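Local coordinates for protein arylalkylamine N-Acetyltransferase like 5b (Aedes aegypti, PDB 4FD4) that probably transfers acyl groups from acyl-CoA, such as acetyl-CoA, to the amines of arylalkylamines such as serotonin and dopamine, as a GNAT-family N-acetyltransferase, at residues Gly119-Glu124 with Glu182-Leu187. Numbering follows the deposited sequence.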
# COMPACT_ATOMS: atom_id res chain seq x y z
N GLY A 119 -9.30 6.96 15.21
CA GLY A 119 -10.21 7.87 15.89
C GLY A 119 -11.66 7.57 15.57
O GLY A 119 -12.52 7.62 16.45
N ARG A 120 -11.93 7.27 14.31
CA ARG A 120 -13.29 6.99 13.88
C ARG A 120 -13.83 5.71 14.51
O ARG A 120 -15.02 5.63 14.81
CB ARG A 120 -13.37 6.90 12.36
CG ARG A 120 -13.31 8.25 11.70
CD ARG A 120 -13.62 8.16 10.23
NE ARG A 120 -13.32 9.42 9.56
CZ ARG A 120 -13.38 9.59 8.24
NH1 ARG A 120 -13.72 8.58 7.46
NH2 ARG A 120 -13.09 10.78 7.71
N TYR A 121 -12.98 4.71 14.71
CA TYR A 121 -13.49 3.43 15.18
C TYR A 121 -13.18 3.10 16.64
O TYR A 121 -13.65 2.08 17.18
CB TYR A 121 -13.05 2.30 14.25
CG TYR A 121 -13.59 2.47 12.85
CD1 TYR A 121 -12.94 3.28 11.93
CD2 TYR A 121 -14.77 1.85 12.47
CE1 TYR A 121 -13.44 3.45 10.65
CE2 TYR A 121 -15.28 2.01 11.19
CZ TYR A 121 -14.61 2.81 10.28
OH TYR A 121 -15.13 2.97 9.01
N GLY A 122 -12.41 3.97 17.29
CA GLY A 122 -12.04 3.79 18.68
C GLY A 122 -10.95 2.76 18.89
O GLY A 122 -11.08 1.88 19.75
N LEU A 123 -9.87 2.87 18.12
CA LEU A 123 -8.79 1.88 18.15
C LEU A 123 -7.48 2.51 18.61
O LEU A 123 -7.23 3.69 18.36
CB LEU A 123 -8.59 1.31 16.75
CG LEU A 123 -9.89 1.07 15.99
CD1 LEU A 123 -9.66 0.83 14.50
CD2 LEU A 123 -10.65 -0.10 16.62
N GLU A 124 -6.64 1.71 19.26
CA GLU A 124 -5.28 2.11 19.60
C GLU A 124 -4.34 1.99 18.40
O GLU A 124 -3.31 2.67 18.31
CB GLU A 124 -4.74 1.25 20.74
CG GLU A 124 -5.44 1.46 22.08
CD GLU A 124 -4.90 0.56 23.18
OE1 GLU A 124 -4.20 1.07 24.09
OE2 GLU A 124 -5.16 -0.66 23.12
N GLU A 182 -15.47 -0.71 4.09
CA GLU A 182 -16.21 0.49 3.72
C GLU A 182 -15.20 1.58 3.36
O GLU A 182 -14.30 1.87 4.15
CB GLU A 182 -17.09 0.94 4.90
CG GLU A 182 -17.87 2.26 4.70
CD GLU A 182 -18.47 2.81 6.00
OE1 GLU A 182 -18.21 2.22 7.07
OE2 GLU A 182 -19.18 3.84 5.95
N CYS A 183 -15.33 2.17 2.17
CA CYS A 183 -14.53 3.35 1.83
C CYS A 183 -15.04 4.56 2.59
O CYS A 183 -16.18 4.98 2.41
CB CYS A 183 -14.58 3.65 0.34
SG CYS A 183 -14.11 5.38 -0.05
N ILE A 184 -14.18 5.13 3.43
CA ILE A 184 -14.58 6.19 4.35
C ILE A 184 -14.03 7.55 3.94
O ILE A 184 -14.48 8.59 4.44
CB ILE A 184 -14.12 5.90 5.78
CG1 ILE A 184 -12.62 5.56 5.78
CG2 ILE A 184 -14.94 4.77 6.39
CD1 ILE A 184 -12.07 5.29 7.16
N SER A 185 -13.05 7.56 3.05
CA SER A 185 -12.44 8.80 2.60
C SER A 185 -11.84 8.60 1.21
O SER A 185 -11.46 7.49 0.85
CB SER A 185 -11.38 9.26 3.60
OG SER A 185 -10.45 10.14 3.01
N GLN A 186 -11.77 9.67 0.42
CA GLN A 186 -11.12 9.61 -0.89
C GLN A 186 -10.46 10.91 -1.27
O GLN A 186 -10.73 11.96 -0.67
CB GLN A 186 -12.11 9.16 -1.98
CG GLN A 186 -13.53 9.65 -1.80
CD GLN A 186 -14.44 9.16 -2.92
OE1 GLN A 186 -14.16 9.37 -4.11
NE2 GLN A 186 -15.53 8.49 -2.55
N LEU A 187 -9.57 10.85 -2.25
CA LEU A 187 -8.80 12.01 -2.67
C LEU A 187 -8.49 11.93 -4.15
O LEU A 187 -7.84 10.99 -4.62
CB LEU A 187 -7.50 12.13 -1.86
CG LEU A 187 -6.39 13.05 -2.38
CD1 LEU A 187 -5.66 13.76 -1.23
CD2 LEU A 187 -5.39 12.29 -3.21
O HOH W 1 -17.52 4.70 9.31
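The backbones come no closer than 9.7 Å, between the CA atoms of Arg120 and Ile184, and side chains from the last turn of helix 117-121 cross the gap to strand 182-188, an edge strand of the mixed GNAT sheet. At Ile184 and Ser185, which both face Thr212 of strand 209-216, the strand carries a classic beta bulge. Arg120, extended from CG to NE, runs alongside Ile184, the two side chains pointing opposite ways, and donates NH1 to Ile184 O (3.1 Å, N-H...O 160°). The carbonyl oxygen lies near the guanidinium plane, yet NH1 sits above the carbonyl plane and bypasses the lone pairs. Tyr121 meets Ile184 head-on from the helix, with CD1 near the ring plane at its edge (CE1 to CD1 4.2 Å). With chi1 at 51°, Ile184 CG1 is wedged between the main-chain N and C, and the extended chi2 sends CD1 on to that edge. Arg120 NH1 to Ile184 CB and Tyr121 OH to Ile184 CG2, both 3.2 Å, mark tight packing. Val117 and Val214 also touch Ile184. After Tyr121 the helix ends at Gly122, which has positive phi. A water hydrogen-bonded to Tyr121 OH (water O to OH 3.0 Å) bridges to Glu182, donating a weak bond from its O to OE1 over 3.4 Å.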